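Local coordinates for fructose-bisphosphate aldolase (Plasmodium falciparum, PDB 4TR9), which belongs to the class I fructose-bisphosphate aldolases, enzymes built on a TIM barrel of parallel strands ringed by helices, at residues Gly74-Phe78 against Leu334-Glu339; Ile109-Asp115 against Gly147-Trp153; Ala200-Ile206 against Val241-Cys247. All coordinates share one frame; numbering follows the deposited sequence.

Overall arrangement
The chain enters contact 1 in the loop between helix 59-70 and barrel strand 79-84, and that contact is closed only by helix 327-346 near the end of the model. All barrel strands but 35-39 therefore lie within its loop. Contacts 2 and 3 are both nested inside it, one after the other. Contact 2 pairs strand 109-113 with the adjacent strand 150-157, with helix 136-146 in the connection. Contact 3 ties the loop after strand 191-198 to the loop after strand 235-236. No two contacts touch. Contacts 1 and 2 have centres about 20 Å apart, and contacts 2 and 3, about 30 Å apart between centres, lie on opposite sides of the chain's centre.

Contact 1 (Gly74-Phe78 against Leu334-Glu339); sequences GLGKF and LLQRAE
Phe-78 and Glu-339 lie side by side: with CG of Phe-78 opposite its carbonyl carbon (chi1 -46°) the ring is turned to the helix, while CG of Glu-339, trans to its own nitrogen (chi1 -175°) in an extended chain, is laid alongside CE1 and CZ of that ring. The CB of Glu-339 sits over the ring face, 3.8 Å from the centroid of Phe-78, in a CH-pi contact. The carboxylate of Glu-339 continues beyond the ring and makes no salt bridge across the contact. CB of Lys-77 covers the opposite face, so the ring is clasped between its own sequence neighbour and the helix. At the base of the ring, CB of Phe-78 meets the methyl of Ala-338, CB to CB 3.7 Å, and also approaches Ala-338 O at 3.5 Å.

These residues join two parts of the TIM barrel fold that lie far apart in sequence. The loop 74-78 leads from helix 59-70 into strand 79-84, and residues 334-339 form a piece of the long helix 327-346 that packs against it. One turn earlier on that helix, the leucines continue the seam. CD1 of Leu-75 touches CD2 of Leu-334 at 3.9 Å, the two side chains crossing at about a right angle, and CD2 of Leu-335 reaches CA of Leu-75 at 3.9 Å and lies beside Gly-74 O. No hydrogen bond spans the two segments; the join is made by van der Waals and CH-pi contacts. The carboxylate of Glu-106 accepts hydrogen bonds from the backbone nitrogens of Gly-74 and Gly-76.

Contact 2 (Ile109-Asp115 against Gly147-Trp153); sequences IPGIKVD and GARFAKW. With 38D (N'-[(E)-(2,4-dichlorophenyl)methylidene]-3,4-dihydroxybenzohydrazide), chain K.
Strands 109-113 and 150-153 run parallel at 30° to one another, with Ile-112 N giving its hydrogen to Phe-150 O and Ile-112 O receiving that of Lys-152 N, both at 3.0 Å. The ladder is extended at either end by Arg-149 N to Pro-110 O and by Val-114 N to Lys-152 O, the latter nearly straight at 173°. They are neighbouring strands of the TIM barrel, linked through helix 136-146 in a beta-alpha-beta crossover.

On the side of Ile-112 and Ala-151, facing helices 136-146 and 168-187, CG2 of Ile-112 meets the methyl of Ala-148 and CG1 of Val-114 that of Ala-151, CG1 to CB 3.7 Å. CG2 of Val-114 comes to the edge of the Trp-153 indole, which itself stacks on Tyr-181. On the other face, the Phe-150 ring lies flat against Gly-111, whose CA stands 3.6 Å from the ring centroid over its face. CG2 of Ile-109 meets the same ring in its plane.

Further along that inner face the two lysines converge on the pocket. Lys-113 is extended as far as CE and then turns (chi4 65°), which brings NZ to the syn lone pair of Asp-115 OD2 in a salt bridge; the modelled spacing is unusually close and its exact length doubtful. Lys-152, bent in mid-chain, carries its NZ to 3.0 Å from O07 of 38D and pairs with the carboxylate of Asp-40. The NZ atoms of Lys-113 and Lys-152 are 3.6 Å apart, so two amino groups and the carboxylates of Asp-115 and Asp-40 form a polar cluster at the dihydroxyphenyl end of the ligand.

Contact 3 (Ala200-Ile206 against Val241-Cys247); sequences ADGPHSI and VTAGYEC
Two loops of the TIM barrel meet here, one leading from strand 191-198 into helix 206-226 and the other from strand 235-236 towards helix 253-267. The second contains a type I beta turn from Gly-244 to Cys-247, and the first wraps around it. Tyr-245 N donates to Ala-200 O at 2.9 Å, and Gly-244 N to His-204 O at 2.8 Å. Between them Gly-202 is gripped twice by Glu-246: the backbone N of Glu-246 binds Gly-202 O from above the carbonyl plane, and the Glu-246 side chain, bent at chi2 (75°), curls back to bring OE1 to Gly-202 N. The methyl of Ala-200 lies over the Tyr-245 ring, CB 3.8 Å from its centroid, while OD1 of Asp-201 lies at the edge of that ring. Ile-206, which follows the helix N-cap Ser-205, packs CB against the CB of Ala-243 at 3.9 Å. Gly-244 CA stands over the face of the His-204 imidazole. In the plane of that ring a water lies 2.7 Å from His-204 NE2 and donates to Thr-242 O at 2.6 Å.

Contact 1 (Gly74-Phe78 against Leu334-Glu339)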
loop_
_atom_site.group_PDB
_atom_site.type_symbol
_atom_site.label_atom_id
_atom_site.label_comp_id
_atom_site.label_asym_id
_atom_site.label_seq_id
_atom_site.Cartn_x
_atom_site.Cartn_y
_atom_site.Cartn_z
ATOM N N GLY A 74 -27.383 -13.072 -38.406
ATOM C CA GLY A 74 -26.035 -12.866 -38.899
ATOM C C GLY A 74 -25.200 -11.966 -38.008
ATOM O O GLY A 74 -24.088 -11.581 -38.368
ATOM N N LEU A 75 -25.738 -11.634 -36.838
ATOM C CA LEU A 75 -25.051 -10.756 -35.898
ATOM C C LEU A 75 -23.859 -11.456 -35.251
ATOM O O LEU A 75 -22.903 -10.809 -34.823
ATOM C CB LEU A 75 -26.021 -10.267 -34.819
ATOM C CG LEU A 75 -25.488 -9.211 -33.848
ATOM C CD1 LEU A 75 -25.173 -7.917 -34.584
ATOM C CD2 LEU A 75 -26.473 -8.966 -32.716
ATOM N N GLY A 76 -23.922 -12.783 -35.190
ATOM C CA GLY A 76 -22.892 -13.572 -34.537
ATOM C C GLY A 76 -21.549 -13.547 -35.237
ATOM O O GLY A 76 -20.537 -13.957 -34.668
ATOM N N LYS A 77 -21.535 -13.069 -36.477
ATOM C CA LYS A 77 -20.300 -12.985 -37.246
ATOM C C LYS A 77 -19.395 -11.881 -36.709
ATOM O O LYS A 77 -18.171 -11.961 -36.817
ATOM C CB LYS A 77 -20.607 -12.746 -38.727
ATOM C CG LYS A 77 -19.384 -12.788 -39.631
ATOM C CD LYS A 77 -19.761 -12.592 -41.090
ATOM C CE LYS A 77 -18.534 -12.648 -41.987
ATOM N NZ LYS A 77 -18.882 -12.464 -43.422
ATOM N N PHE A 78 -20.001 -10.856 -36.116
ATOM C CA PHE A 78 -19.244 -9.709 -35.626
ATOM C C PHE A 78 -19.355 -9.540 -34.112
ATOM O O PHE A 78 -18.555 -8.835 -33.499
ATOM C CB PHE A 78 -19.712 -8.430 -36.322
ATOM C CG PHE A 78 -19.857 -8.570 -37.810
ATOM C CD1 PHE A 78 -18.746 -8.756 -38.613
ATOM C CD2 PHE A 78 -21.106 -8.509 -38.405
ATOM C CE1 PHE A 78 -18.876 -8.885 -39.983
ATOM C CE2 PHE A 78 -21.244 -8.636 -39.774
ATOM C CZ PHE A 78 -20.127 -8.824 -40.563
ATOM N N LEU A 334 -27.492 -2.060 -37.924
ATOM C CA LEU A 334 -26.757 -2.701 -36.841
ATOM C C LEU A 334 -25.619 -3.560 -37.381
ATOM O O LEU A 334 -24.525 -3.588 -36.815
ATOM C CB LEU A 334 -27.699 -3.556 -35.992
ATOM C CG LEU A 334 -27.047 -4.366 -34.870
ATOM C CD1 LEU A 334 -26.382 -3.444 -33.859
ATOM C CD2 LEU A 334 -28.069 -5.267 -34.191
ATOM N N LEU A 335 -25.883 -4.259 -38.481
ATOM C CA LEU A 335 -24.901 -5.161 -39.072
ATOM C C LEU A 335 -23.729 -4.418 -39.702
ATOM O O LEU A 335 -22.586 -4.864 -39.608
ATOM C CB LEU A 335 -25.567 -6.058 -40.118
ATOM C CG LEU A 335 -26.426 -7.197 -39.568
ATOM C CD1 LEU A 335 -27.077 -7.977 -40.699
ATOM C CD2 LEU A 335 -25.587 -8.115 -38.693
ATOM N N GLN A 336 -24.009 -3.288 -40.344
ATOM C CA GLN A 336 -22.955 -2.525 -41.003
ATOM C C GLN A 336 -22.064 -1.830 -39.977
ATOM O O GLN A 336 -20.888 -1.582 -40.238
ATOM C CB GLN A 336 -23.545 -1.499 -41.977
ATOM C CG GLN A 336 -24.262 -0.333 -41.322
ATOM C CD GLN A 336 -24.607 0.764 -42.308
ATOM O OE1 GLN A 336 -24.319 0.656 -43.500
ATOM N NE2 GLN A 336 -25.226 1.831 -41.816
ATOM N N ARG A 337 -22.622 -1.521 -38.810
ATOM C CA ARG A 337 -21.835 -0.938 -37.730
ATOM C C ARG A 337 -21.018 -2.020 -37.037
ATOM O O ARG A 337 -19.874 -1.792 -36.643
ATOM C CB ARG A 337 -22.730 -0.219 -36.718
ATOM C CG ARG A 337 -23.447 1.007 -37.266
ATOM C CD ARG A 337 -22.499 1.915 -38.031
ATOM N NE ARG A 337 -21.325 2.280 -37.246
ATOM C CZ ARG A 337 -20.288 2.960 -37.727
ATOM N NH1 ARG A 337 -19.259 3.246 -36.943
ATOM N NH2 ARG A 337 -20.280 3.351 -38.994
ATOM N N ALA A 338 -21.615 -3.199 -36.895
ATOM C CA ALA A 338 -20.929 -4.340 -36.303
ATOM C C ALA A 338 -19.762 -4.776 -37.180
ATOM O O ALA A 338 -18.694 -5.125 -36.681
ATOM C CB ALA A 338 -21.897 -5.492 -36.093
ATOM N N GLU A 339 -19.976 -4.751 -38.492
ATOM C CA GLU A 339 -18.936 -5.113 -39.449
ATOM C C GLU A 339 -17.839 -4.056 -39.476
ATOM O O GLU A 339 -16.665 -4.370 -39.670
ATOM C CB GLU A 339 -19.529 -5.295 -40.847
ATOM C CG GLU A 339 -18.535 -5.787 -41.889
ATOM C CD GLU A 339 -19.154 -5.935 -43.264
ATOM O OE1 GLU A 339 -20.236 -5.356 -43.499
ATOM O OE2 GLU A 339 -18.559 -6.633 -44.113
#

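Contact 2 (Ile109-Asp115 against Gly147-Trp153)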
loop_
_atom_site.group_PDB
_atom_site.type_symbol
_atom_site.label_atom_id
_atom_site.label_comp_id
_atom_site.label_asym_id
_atom_site.label_seq_id
_atom_site.Cartn_x
_atom_site.Cartn_y
_atom_site.Cartn_z
ATOM N N ILE A 109 -22.734 -15.056 -26.688
ATOM C CA ILE A 109 -22.679 -15.345 -25.260
ATOM C C ILE A 109 -23.399 -14.277 -24.442
ATOM O O ILE A 109 -23.065 -13.096 -24.525
ATOM C CB ILE A 109 -21.226 -15.453 -24.768
ATOM C CG1 ILE A 109 -20.462 -16.502 -25.577
ATOM C CG2 ILE A 109 -21.186 -15.787 -23.288
ATOM C CD1 ILE A 109 -19.004 -16.618 -25.193
ATOM N N PRO A 110 -24.396 -14.693 -23.645
ATOM C CA PRO A 110 -25.152 -13.780 -22.781
ATOM C C PRO A 110 -24.298 -13.185 -21.663
ATOM O O PRO A 110 -23.556 -13.907 -20.996
ATOM C CB PRO A 110 -26.254 -14.675 -22.202
ATOM C CG PRO A 110 -26.338 -15.842 -23.133
ATOM C CD PRO A 110 -24.940 -16.060 -23.608
ATOM N N GLY A 111 -24.410 -11.874 -21.467
ATOM C CA GLY A 111 -23.706 -11.192 -20.396
ATOM C C GLY A 111 -24.676 -10.426 -19.522
ATOM O O GLY A 111 -25.799 -10.146 -19.937
ATOM N N ILE A 112 -24.250 -10.079 -18.313
ATOM C CA ILE A 112 -25.144 -9.422 -17.368
ATOM C C ILE A 112 -24.462 -8.297 -16.586
ATOM O O ILE A 112 -23.346 -8.447 -16.087
ATOM C CB ILE A 112 -25.748 -10.449 -16.379
ATOM C CG1 ILE A 112 -26.678 -9.760 -15.377
ATOM C CG2 ILE A 112 -24.651 -11.233 -15.667
ATOM C CD1 ILE A 112 -27.887 -9.111 -16.013
ATOM N N LYS A 113 -25.143 -7.159 -16.507
ATOM C CA LYS A 113 -24.701 -6.040 -15.687
ATOM C C LYS A 113 -25.071 -6.299 -14.230
ATOM O O LYS A 113 -26.241 -6.502 -13.911
ATOM C CB LYS A 113 -25.334 -4.740 -16.185
ATOM C CG LYS A 113 -25.079 -3.529 -15.312
ATOM C CD LYS A 113 -25.937 -2.360 -15.769
ATOM C CE LYS A 113 -25.653 -1.108 -14.962
ATOM N NZ LYS A 113 -24.269 -0.617 -15.194
ATOM N N VAL A 114 -24.076 -6.296 -13.347
ATOM C CA VAL A 114 -24.307 -6.669 -11.956
ATOM C C VAL A 114 -24.124 -5.512 -10.975
ATOM O O VAL A 114 -24.337 -5.675 -9.774
ATOM C CB VAL A 114 -23.375 -7.822 -11.525
ATOM C CG1 VAL A 114 -23.513 -8.997 -12.479
ATOM C CG2 VAL A 114 -21.933 -7.346 -11.462
ATOM N N ASP A 115 -23.732 -4.347 -11.480
ATOM C CA ASP A 115 -23.513 -3.194 -10.612
ATOM C C ASP A 115 -24.832 -2.492 -10.290
ATOM O O ASP A 115 -25.769 -2.522 -11.088
ATOM C CB ASP A 115 -22.519 -2.214 -11.248
ATOM C CG ASP A 115 -23.082 -1.501 -12.455
ATOM O OD1 ASP A 115 -23.752 -0.461 -12.276
ATOM O OD2 ASP A 115 -22.842 -1.969 -13.587
ATOM N N GLY A 147 -28.459 -18.216 -17.965
ATOM C CA GLY A 147 -27.766 -18.298 -19.238
ATOM C C GLY A 147 -26.548 -17.401 -19.347
ATOM O O GLY A 147 -25.790 -17.494 -20.312
ATOM N N ALA A 148 -26.356 -16.530 -18.360
ATOM C CA ALA A 148 -25.223 -15.609 -18.372
ATOM C C ALA A 148 -23.910 -16.349 -18.145
ATOM O O ALA A 148 -23.843 -17.284 -17.346
ATOM C CB ALA A 148 -25.410 -14.525 -17.322
ATOM N N ARG A 149 -22.866 -15.928 -18.853
ATOM C CA ARG A 149 -21.559 -16.563 -18.736
ATOM C C ARG A 149 -20.460 -15.548 -18.438
ATOM O O ARG A 149 -19.313 -15.921 -18.184
ATOM C CB ARG A 149 -21.228 -17.342 -20.010
ATOM C CG ARG A 149 -22.050 -18.611 -20.184
ATOM C CD ARG A 149 -21.798 -19.577 -19.038
ATOM N NE ARG A 149 -22.621 -20.779 -19.134
ATOM C CZ ARG A 149 -23.805 -20.924 -18.547
ATOM N NH1 ARG A 149 -24.482 -22.056 -18.688
ATOM N NH2 ARG A 149 -24.314 -19.939 -17.820
ATOM N N PHE A 150 -20.809 -14.266 -18.475
ATOM C CA PHE A 150 -19.877 -13.221 -18.067
ATOM C C PHE A 150 -20.628 -12.014 -17.509
ATOM O O PHE A 150 -21.786 -11.780 -17.851
ATOM C CB PHE A 150 -18.967 -12.811 -19.236
ATOM C CG PHE A 150 -19.664 -12.053 -20.335
ATOM C CD1 PHE A 150 -19.659 -10.667 -20.351
ATOM C CD2 PHE A 150 -20.294 -12.726 -21.371
ATOM C CE1 PHE A 150 -20.285 -9.965 -21.367
ATOM C CE2 PHE A 150 -20.920 -12.029 -22.391
ATOM C CZ PHE A 150 -20.915 -10.648 -22.388
ATOM N N ALA A 151 -19.966 -11.259 -16.636
ATOM C CA ALA A 151 -20.608 -10.136 -15.961
ATOM C C ALA A 151 -19.877 -8.822 -16.214
ATOM O O ALA A 151 -18.772 -8.809 -16.757
ATOM C CB ALA A 151 -20.700 -10.407 -14.466
ATOM N N LYS A 152 -20.499 -7.717 -15.812
ATOM C CA LYS A 152 -19.912 -6.395 -16.003
ATOM C C LYS A 152 -20.148 -5.501 -14.784
ATOM O O LYS A 152 -21.139 -5.652 -14.073
ATOM C CB LYS A 152 -20.482 -5.735 -17.258
ATOM C CG LYS A 152 -19.559 -4.703 -17.883
ATOM C CD LYS A 152 -20.343 -3.505 -18.373
ATOM C CE LYS A 152 -21.087 -2.855 -17.223
ATOM N NZ LYS A 152 -21.850 -1.660 -17.659
ATOM N N TRP A 153 -19.231 -4.563 -14.563
ATOM C CA TRP A 153 -19.239 -3.716 -13.375
ATOM C C TRP A 153 -18.546 -2.400 -13.703
ATOM O O TRP A 153 -17.323 -2.349 -13.831
ATOM C CB TRP A 153 -18.548 -4.443 -12.215
ATOM C CG TRP A 153 -18.343 -3.677 -10.927
ATOM C CD1 TRP A 153 -17.545 -2.586 -10.736
ATOM C CD2 TRP A 153 -18.887 -4.003 -9.641
ATOM N NE1 TRP A 153 -17.585 -2.192 -9.420
ATOM C CE2 TRP A 153 -18.400 -3.047 -8.726
ATOM C CE3 TRP A 153 -19.755 -4.998 -9.177
ATOM C CZ2 TRP A 153 -18.747 -3.060 -7.374
ATOM C CZ3 TRP A 153 -20.097 -5.011 -7.834
ATOM C CH2 TRP A 153 -19.594 -4.048 -6.948
HETATM N N12 38D K . -25.563 5.364 -16.931
HETATM C C13 38D K . -25.175 6.553 -17.635
HETATM C C15 38D K . -26.765 7.788 -16.163
HETATM C C17 38D K . -26.449 10.088 -15.573
HETATM C C20 38D K . -24.854 9.004 -16.995
HETATM C C01 38D K . -23.164 2.335 -18.856
HETATM C C02 38D K . -22.375 1.405 -19.534
HETATM O O03 38D K . -21.052 1.709 -19.920
HETATM C C04 38D K . -22.901 0.157 -19.839
HETATM C C05 38D K . -24.195 -0.162 -19.470
HETATM C C06 38D K . -24.979 0.759 -18.796
HETATM O O07 38D K . -22.124 -0.803 -20.527
HETATM C C08 38D K . -24.460 1.998 -18.485
HETATM C C09 38D K . -25.362 2.993 -17.749
HETATM O O10 38D K . -26.470 2.643 -17.359
HETATM N N11 38D K . -24.865 4.328 -17.554
HETATM C C14 38D K . -25.602 7.824 -16.908
HETATM C C16 38D K . -27.192 8.922 -15.489
HETATM CL CL1 38D K . -27.007 11.496 -14.716
HETATM C C19 38D K . -25.284 10.138 -16.319
HETATM CL CL2 38D K . -23.384 9.089 -17.929
#

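Contact 3 (Ala200-Ile206 against Val241-Cys247)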
loop_
_atom_site.group_PDB
_atom_site.type_symbol
_atom_site.label_atom_id
_atom_site.label_comp_id
_atom_site.label_asym_id
_atom_site.label_seq_id
_atom_site.Cartn_x
_atom_site.Cartn_y
_atom_site.Cartn_z
ATOM N N ALA A 200 -13.781 11.434 -20.271
ATOM C CA ALA A 200 -13.008 12.337 -21.113
ATOM C C ALA A 200 -13.480 13.778 -20.941
ATOM O O ALA A 200 -13.059 14.672 -21.675
ATOM C CB ALA A 200 -13.102 11.917 -22.572
ATOM N N ASP A 201 -14.357 13.995 -19.965
ATOM C CA ASP A 201 -14.870 15.328 -19.671
ATOM C C ASP A 201 -13.770 16.223 -19.110
ATOM O O ASP A 201 -13.083 15.856 -18.157
ATOM C CB ASP A 201 -16.039 15.247 -18.687
ATOM C CG ASP A 201 -17.193 14.417 -19.219
ATOM O OD1 ASP A 201 -17.448 14.464 -20.441
ATOM O OD2 ASP A 201 -17.845 13.718 -18.414
ATOM N N GLY A 202 -13.608 17.399 -19.708
ATOM C CA GLY A 202 -12.584 18.335 -19.285
ATOM C C GLY A 202 -11.745 18.827 -20.447
ATOM O O GLY A 202 -11.895 18.349 -21.570
ATOM N N PRO A 203 -10.856 19.796 -20.184
ATOM C CA PRO A 203 -9.974 20.375 -21.198
ATOM C C PRO A 203 -8.555 19.810 -21.157
ATOM O O PRO A 203 -7.666 20.348 -21.816
ATOM C CB PRO A 203 -9.972 21.861 -20.833
ATOM C CG PRO A 203 -10.305 21.900 -19.337
ATOM C CD PRO A 203 -10.736 20.515 -18.905
ATOM N N HIS A 204 -8.352 18.741 -20.393
ATOM C CA HIS A 204 -7.028 18.146 -20.244
ATOM C C HIS A 204 -6.510 17.594 -21.567
ATOM O O HIS A 204 -7.284 17.130 -22.402
ATOM C CB HIS A 204 -7.053 17.037 -19.191
ATOM C CG HIS A 204 -7.942 15.888 -19.549
ATOM N ND1 HIS A 204 -9.269 15.830 -19.183
ATOM C CD2 HIS A 204 -7.693 14.749 -20.241
ATOM C CE1 HIS A 204 -9.801 14.707 -19.632
ATOM N NE2 HIS A 204 -8.866 14.034 -20.278
ATOM N N SER A 205 -5.195 17.647 -21.749
ATOM C CA SER A 205 -4.571 17.147 -22.967
ATOM C C SER A 205 -4.557 15.624 -22.986
ATOM O O SER A 205 -4.905 14.976 -21.998
ATOM C CB SER A 205 -3.149 17.692 -23.105
ATOM O OG SER A 205 -2.336 17.271 -22.024
ATOM N N ILE A 206 -4.149 15.057 -24.116
ATOM C CA ILE A 206 -4.126 13.609 -24.282
ATOM C C ILE A 206 -2.952 12.998 -23.512
ATOM O O ILE A 206 -2.980 11.821 -23.148
ATOM C CB ILE A 206 -4.053 13.222 -25.780
ATOM C CG1 ILE A 206 -4.285 11.720 -25.971
ATOM C CG2 ILE A 206 -2.737 13.673 -26.397
ATOM C CD1 ILE A 206 -4.391 11.302 -27.422
ATOM N N VAL A 241 -7.266 6.226 -24.651
ATOM C CA VAL A 241 -6.472 7.370 -24.228
ATOM C C VAL A 241 -6.637 8.510 -25.226
ATOM O O VAL A 241 -5.984 8.540 -26.270
ATOM C CB VAL A 241 -4.983 7.014 -24.085
ATOM C CG1 VAL A 241 -4.186 8.240 -23.678
ATOM C CG2 VAL A 241 -4.806 5.900 -23.064
ATOM N N THR A 242 -7.532 9.437 -24.903
ATOM C CA THR A 242 -7.818 10.568 -25.775
ATOM C C THR A 242 -7.707 11.883 -25.019
ATOM O O THR A 242 -7.667 11.903 -23.789
ATOM C CB THR A 242 -9.228 10.469 -26.390
ATOM O OG1 THR A 242 -10.211 10.562 -25.351
ATOM C CG2 THR A 242 -9.403 9.153 -27.131
ATOM N N ALA A 243 -7.663 12.984 -25.760
ATOM C CA ALA A 243 -7.678 14.305 -25.152
ATOM C C ALA A 243 -9.066 14.599 -24.600
ATOM O O ALA A 243 -10.024 13.886 -24.899
ATOM C CB ALA A 243 -7.265 15.365 -26.160
ATOM N N GLY A 244 -9.171 15.648 -23.792
ATOM C CA GLY A 244 -10.446 16.035 -23.219
ATOM C C GLY A 244 -11.419 16.528 -24.272
ATOM O O GLY A 244 -11.014 16.921 -25.367
ATOM N N TYR A 245 -12.706 16.507 -23.939
ATOM C CA TYR A 245 -13.742 16.967 -24.857
ATOM C C TYR A 245 -13.641 18.469 -25.099
ATOM O O TYR A 245 -13.966 18.955 -26.181
ATOM C CB TYR A 245 -15.131 16.615 -24.319
ATOM C CG TYR A 245 -15.463 15.140 -24.384
ATOM C CD1 TYR A 245 -14.863 14.312 -25.324
ATOM C CD2 TYR A 245 -16.378 14.574 -23.503
ATOM C CE1 TYR A 245 -15.165 12.963 -25.387
ATOM C CE2 TYR A 245 -16.686 13.227 -23.557
ATOM C CZ TYR A 245 -16.077 12.427 -24.501
ATOM O OH TYR A 245 -16.381 11.085 -24.557
ATOM N N GLU A 246 -13.189 19.199 -24.085
ATOM C CA GLU A 246 -13.052 20.646 -24.192
ATOM C C GLU A 246 -11.603 21.058 -24.433
ATOM O O GLU A 246 -11.269 22.241 -24.369
ATOM C CB GLU A 246 -13.588 21.333 -22.931
ATOM C CG GLU A 246 -15.109 21.347 -22.815
ATOM C CD GLU A 246 -15.685 20.002 -22.416
ATOM O OE1 GLU A 246 -14.968 19.216 -21.761
ATOM O OE2 GLU A 246 -16.856 19.730 -22.756
ATOM N N CYS A 247 -10.746 20.082 -24.715
ATOM C CA CYS A 247 -9.338 20.362 -24.981
ATOM C C CYS A 247 -9.171 21.111 -26.299
ATOM O O CYS A 247 -9.915 20.881 -27.252
ATOM C CB CYS A 247 -8.522 19.068 -25.006
ATOM S SG CYS A 247 -6.739 19.323 -25.174
HETATM O O HOH W 1 -9.440 11.989 -21.885
#